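Local coordinates for protein particle-associated lyase (Acinetobacter bacteriophage AP22, PDB 4Y9V) that probably cleaves the capsular polysaccharide of Acinetobacter baumannii as a trimeric tailspike lyase of the phage, at residues 462-473 with 496-507. Sequence-based numbering, arbitrary orientation.
Sequences SCDFDALRHWAW and NTKDTANPYLIY
Cys463 pairs with Asn496, and His470 and Ala472 with Tyr504 and Ile506, as parallel strands of successive coils in a pectin lyase-like right-handed beta-helix; the loops between shift the register by one residue. Trp471 N is hydrogen-bonded to Tyr504 O at 2.9 Å, and Tyr507 N to Ala472 O. Where the strands part, Lys498 spans the loops: its chain, folded back at chi2 (-69°), brings NZ to Asp464 O (2.8 Å) and into a salt bridge with Asp466 OD1, met from above the carboxylate plane. Next to it Thr500 OG1 donates to a lone pair of Asp466 O at 2.7 Å. Inside, Leu468 CD2 packs on Pro503 CB, while Pro503 CG lies at the edge of the Trp471 indole, which also touches Ile436 of the preceding coil. At the far end Tyr507, with CG anti to the backbone N (chi1 -168°), turns its edge to the face of the Trp473 pyrrole ring and offers its own face to Arg469. In the modelled conformer of Arg469, one of two, the guanidinium lies flat there, planes 13° apart, its rotation limited by NE donating in plane to His470 ND1 at 3.1 Å; His470 NE2 is hydrogen-bonded to Thr438 OG1.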
loop_
_atom_site.group_PDB
_atom_site.type_symbol
_atom_site.label_atom_id
_atom_site.label_comp_id
_atom_site.label_asym_id
_atom_site.label_seq_id
_atom_site.Cartn_x
_atom_site.Cartn_y
_atom_site.Cartn_z
ATOM N N SER A 462 8.955 0.565 -16.205
ATOM C CA SER A 462 9.925 -0.021 -17.109
ATOM C C SER A 462 9.250 -1.039 -18.018
ATOM O O SER A 462 8.207 -1.625 -17.707
ATOM C CB SER A 462 11.055 -0.696 -16.358
ATOM O OG SER A 462 10.582 -1.835 -15.623
ATOM N N CYS A 463 9.864 -1.265 -19.177
ATOM C CA CYS A 463 9.374 -2.219 -20.147
ATOM C C CYS A 463 10.574 -2.831 -20.831
ATOM O O CYS A 463 11.404 -2.099 -21.394
ATOM C CB CYS A 463 8.506 -1.474 -21.191
ATOM S SG CYS A 463 8.010 -2.470 -22.612
ATOM N N ASP A 464 10.674 -4.170 -20.803
ATOM C CA ASP A 464 11.819 -4.883 -21.399
ATOM C C ASP A 464 11.507 -5.474 -22.772
ATOM O O ASP A 464 12.233 -6.327 -23.257
ATOM C CB ASP A 464 12.455 -5.906 -20.502
ATOM C CG ASP A 464 11.644 -7.157 -20.343
ATOM O OD1 ASP A 464 10.451 -7.107 -20.657
ATOM O OD2 ASP A 464 12.253 -8.183 -19.974
ATOM N N PHE A 465 10.466 -4.966 -23.431
ATOM C CA PHE A 465 10.138 -5.461 -24.775
ATOM C C PHE A 465 11.271 -5.197 -25.740
ATOM O O PHE A 465 11.899 -4.130 -25.739
ATOM C CB PHE A 465 8.898 -4.770 -25.299
ATOM C CG PHE A 465 7.570 -5.067 -24.589
ATOM C CD1 PHE A 465 7.479 -5.940 -23.517
ATOM C CD2 PHE A 465 6.447 -4.457 -25.058
ATOM C CE1 PHE A 465 6.233 -6.174 -22.935
ATOM C CE2 PHE A 465 5.196 -4.691 -24.484
ATOM C CZ PHE A 465 5.105 -5.560 -23.419
ATOM N N ASP A 466 11.465 -6.133 -26.660
ATOM C CA ASP A 466 12.417 -5.891 -27.767
ATOM C C ASP A 466 11.879 -4.895 -28.777
ATOM O O ASP A 466 12.665 -4.230 -29.476
ATOM C CB ASP A 466 12.786 -7.237 -28.390
ATOM C CG ASP A 466 13.377 -8.134 -27.351
ATOM O OD1 ASP A 466 14.409 -7.757 -26.744
ATOM O OD2 ASP A 466 12.776 -9.199 -27.034
ATOM N N ALA A 467 10.562 -4.803 -28.906
ATOM C CA ALA A 467 9.911 -3.860 -29.808
ATOM C C ALA A 467 8.623 -3.385 -29.155
ATOM O O ALA A 467 7.971 -4.155 -28.432
ATOM C CB ALA A 467 9.626 -4.503 -31.157
ATOM N N LEU A 468 8.274 -2.141 -29.394
ATOM C CA LEU A 468 7.045 -1.529 -28.882
ATOM C C LEU A 468 6.635 -0.461 -29.849
ATOM O O LEU A 468 7.439 0.404 -30.191
ATOM C CB LEU A 468 7.319 -0.940 -27.479
ATOM C CG LEU A 468 6.113 -0.226 -26.841
ATOM C CD1 LEU A 468 4.972 -1.165 -26.544
ATOM C CD2 LEU A 468 6.556 0.500 -25.557
ATOM N N ARG A 469 5.360 -0.465 -30.282
ATOM C CA ARG A 469 4.892 0.582 -31.167
ATOM C C ARG A 469 4.540 1.858 -30.415
ATOM O O ARG A 469 4.907 2.950 -30.875
ATOM C CB ARG A 469 3.688 0.121 -32.006
ATOM C CG ARG A 469 3.279 1.096 -33.059
ATOM C CD ARG A 469 1.940 0.744 -33.791
ATOM N NE ARG A 469 0.726 1.284 -33.015
ATOM C CZ ARG A 469 -0.384 1.466 -33.690
ATOM N NH1 ARG A 469 -0.910 1.275 -34.966
ATOM N NH2 ARG A 469 -1.338 1.985 -32.863
ATOM N N HIS A 470 3.809 1.760 -29.311
ATOM C CA HIS A 470 3.379 2.967 -28.604
ATOM C C HIS A 470 3.186 2.708 -27.121
ATOM O O HIS A 470 2.776 1.623 -26.704
ATOM C CB HIS A 470 2.115 3.583 -29.194
ATOM C CG HIS A 470 0.847 2.794 -29.015
ATOM N ND1 HIS A 470 0.364 1.960 -29.985
ATOM C CD2 HIS A 470 0.005 2.752 -27.956
ATOM C CE1 HIS A 470 -0.767 1.436 -29.472
ATOM N NE2 HIS A 470 -1.008 1.882 -28.267
ATOM N N TRP A 471 3.397 3.782 -26.348
ATOM C CA TRP A 471 2.986 3.820 -24.948
ATOM C C TRP A 471 1.504 4.168 -24.812
ATOM O O TRP A 471 0.796 3.485 -24.065
ATOM C CB TRP A 471 3.878 4.778 -24.143
ATOM C CG TRP A 471 5.214 4.165 -23.803
ATOM C CD1 TRP A 471 6.373 4.225 -24.525
ATOM C CD2 TRP A 471 5.481 3.374 -22.658
ATOM N NE1 TRP A 471 7.365 3.516 -23.870
ATOM C CE2 TRP A 471 6.849 2.981 -22.713
ATOM C CE3 TRP A 471 4.716 2.970 -21.551
ATOM C CZ2 TRP A 471 7.443 2.200 -21.730
ATOM C CZ3 TRP A 471 5.324 2.200 -20.562
ATOM C CH2 TRP A 471 6.672 1.819 -20.655
ATOM N N ALA A 472 1.020 5.219 -25.473
ATOM C CA ALA A 472 -0.371 5.634 -25.364
ATOM C C ALA A 472 -0.978 5.912 -26.739
ATOM O O ALA A 472 -0.355 6.571 -27.570
ATOM C CB ALA A 472 -0.492 6.908 -24.520
ATOM N N TRP A 473 -2.228 5.466 -26.912
ATOM C CA TRP A 473 -2.998 5.793 -28.119
ATOM C C TRP A 473 -4.477 5.794 -27.754
ATOM O O TRP A 473 -4.929 4.917 -27.016
ATOM C CB TRP A 473 -2.739 4.790 -29.226
ATOM C CG TRP A 473 -3.341 5.165 -30.546
ATOM C CD1 TRP A 473 -3.389 6.397 -31.138
ATOM C CD2 TRP A 473 -3.952 4.256 -31.480
ATOM N NE1 TRP A 473 -3.991 6.321 -32.365
ATOM C CE2 TRP A 473 -4.351 5.026 -32.610
ATOM C CE3 TRP A 473 -4.215 2.880 -31.478
ATOM C CZ2 TRP A 473 -4.974 4.439 -33.716
ATOM C CZ3 TRP A 473 -4.832 2.304 -32.563
ATOM C CH2 TRP A 473 -5.224 3.093 -33.668
ATOM N N ASN A 496 12.218 2.188 -21.599
ATOM C CA ASN A 496 12.376 0.986 -22.425
ATOM C C ASN A 496 13.819 0.510 -22.220
ATOM O O ASN A 496 14.769 1.199 -22.589
ATOM C CB ASN A 496 12.114 1.255 -23.897
ATOM C CG ASN A 496 10.632 1.246 -24.186
ATOM O OD1 ASN A 496 10.102 0.054 -24.398
ATOM N ND2 ASN A 496 9.957 2.288 -24.176
ATOM N N THR A 497 13.977 -0.667 -21.618
ATOM C CA THR A 497 15.299 -1.145 -21.266
ATOM C C THR A 497 16.097 -1.676 -22.456
ATOM O O THR A 497 17.323 -1.801 -22.329
ATOM C CB THR A 497 15.229 -2.167 -20.132
ATOM O OG1 THR A 497 14.606 -3.336 -20.676
ATOM C CG2 THR A 497 14.504 -1.620 -18.925
ATOM N N LYS A 498 15.462 -1.984 -23.562
ATOM C CA LYS A 498 16.137 -2.576 -24.714
ATOM C C LYS A 498 16.493 -1.520 -25.737
ATOM O O LYS A 498 15.681 -0.657 -26.078
ATOM C CB LYS A 498 15.259 -3.632 -25.370
ATOM C CG LYS A 498 14.900 -4.819 -24.500
ATOM C CD LYS A 498 16.096 -5.726 -24.203
ATOM C CE LYS A 498 15.741 -6.898 -23.323
ATOM N NZ LYS A 498 14.626 -7.738 -23.755
ATOM N N ASP A 499 17.701 -1.643 -26.296
ATOM C CA ASP A 499 18.160 -0.660 -27.260
ATOM C C ASP A 499 17.507 -0.797 -28.624
ATOM O O ASP A 499 17.660 0.080 -29.451
ATOM C CB ASP A 499 19.675 -0.630 -27.337
ATOM C CG ASP A 499 20.367 -1.844 -27.943
ATOM O OD1 ASP A 499 19.680 -2.631 -28.603
ATOM O OD2 ASP A 499 21.598 -1.937 -27.707
ATOM N N THR A 500 16.773 -1.883 -28.877
ATOM C CA THR A 500 16.027 -2.053 -30.098
ATOM C C THR A 500 14.650 -1.411 -30.056
ATOM O O THR A 500 13.992 -1.281 -31.093
ATOM C CB THR A 500 15.876 -3.542 -30.380
ATOM O OG1 THR A 500 15.356 -4.209 -29.219
ATOM C CG2 THR A 500 17.210 -4.210 -30.724
ATOM N N ALA A 501 14.145 -1.092 -28.839
ATOM C CA ALA A 501 12.797 -0.533 -28.751
ATOM C C ALA A 501 12.802 0.914 -29.219
ATOM O O ALA A 501 13.674 1.691 -28.823
ATOM C CB ALA A 501 12.317 -0.665 -27.308
ATOM N N ASN A 502 11.807 1.263 -30.008
ATOM C CA ASN A 502 11.707 2.594 -30.630
ATOM C C ASN A 502 10.250 3.049 -30.678
ATOM O O ASN A 502 9.705 3.198 -31.779
ATOM C CB ASN A 502 12.332 2.525 -32.013
ATOM C CG ASN A 502 12.377 3.785 -32.824
ATOM O OD1 ASN A 502 12.574 4.918 -32.249
ATOM N ND2 ASN A 502 12.252 3.654 -34.093
ATOM N N PRO A 503 9.619 3.214 -29.520
ATOM C CA PRO A 503 8.178 3.461 -29.512
ATOM C C PRO A 503 7.853 4.907 -29.694
ATOM O O PRO A 503 8.619 5.818 -29.354
ATOM C CB PRO A 503 7.806 3.056 -28.093
ATOM C CG PRO A 503 9.011 3.490 -27.262
ATOM C CD PRO A 503 10.191 3.161 -28.193
ATOM N N TYR A 504 6.593 5.167 -30.138
ATOM C CA TYR A 504 5.971 6.442 -29.905
ATOM C C TYR A 504 5.593 6.559 -28.420
ATOM O O TYR A 504 4.994 5.654 -27.844
ATOM C CB TYR A 504 4.690 6.588 -30.729
ATOM C CG TYR A 504 4.931 6.786 -32.197
ATOM C CD1 TYR A 504 5.175 8.076 -32.694
ATOM C CD2 TYR A 504 4.975 5.727 -33.076
ATOM C CE1 TYR A 504 5.424 8.278 -34.018
ATOM C CE2 TYR A 504 5.205 5.927 -34.437
ATOM C CZ TYR A 504 5.428 7.238 -34.874
ATOM O OH TYR A 504 5.660 7.400 -36.230
ATOM N N LEU A 505 5.861 7.726 -27.844
ATOM C CA LEU A 505 5.308 8.054 -26.520
ATOM C C LEU A 505 3.790 8.119 -26.621
ATOM O O LEU A 505 3.055 7.540 -25.836
ATOM C CB LEU A 505 5.947 9.332 -26.024
ATOM C CG LEU A 505 7.461 9.223 -25.762
ATOM C CD1 LEU A 505 8.104 10.586 -25.690
ATOM C CD2 LEU A 505 7.735 8.454 -24.476
ATOM N N ILE A 506 3.324 8.878 -27.636
ATOM C CA ILE A 506 1.907 9.035 -27.964
ATOM C C ILE A 506 1.797 8.802 -29.462
ATOM O O ILE A 506 2.494 9.467 -30.237
ATOM C CB ILE A 506 1.373 10.431 -27.565
ATOM C CG1 ILE A 506 1.600 10.692 -26.082
ATOM C CG2 ILE A 506 -0.078 10.550 -27.979
ATOM C CD1 ILE A 506 1.160 12.076 -25.646
ATOM N N TYR A 507 0.987 7.840 -29.874
ATOM C CA TYR A 507 0.866 7.523 -31.287
ATOM C C TYR A 507 0.047 8.615 -31.982
ATOM O O TYR A 507 -1.043 8.953 -31.512
ATOM C CB TYR A 507 0.224 6.137 -31.475
ATOM C CG TYR A 507 0.366 5.700 -32.899
ATOM C CD1 TYR A 507 1.508 5.024 -33.289
ATOM C CD2 TYR A 507 -0.560 6.043 -33.886
ATOM C CE1 TYR A 507 1.711 4.622 -34.590
ATOM C CE2 TYR A 507 -0.340 5.704 -35.196
ATOM C CZ TYR A 507 0.789 5.011 -35.546
ATOM O OH TYR A 507 0.963 4.630 -36.884
HETATM O O HOH W 1 12.258 -2.024 -24.032
HETATM O O HOH W 2 12.164 -9.584 -22.676
HETATM O O HOH W 3 16.262 -6.631 -28.346
HETATM O O HOH W 4 13.423 -10.578 -24.876
HETATM O O HOH W 5 10.094 -0.678 -31.232
HETATM O O HOH W 6 6.891 2.813 -33.122
#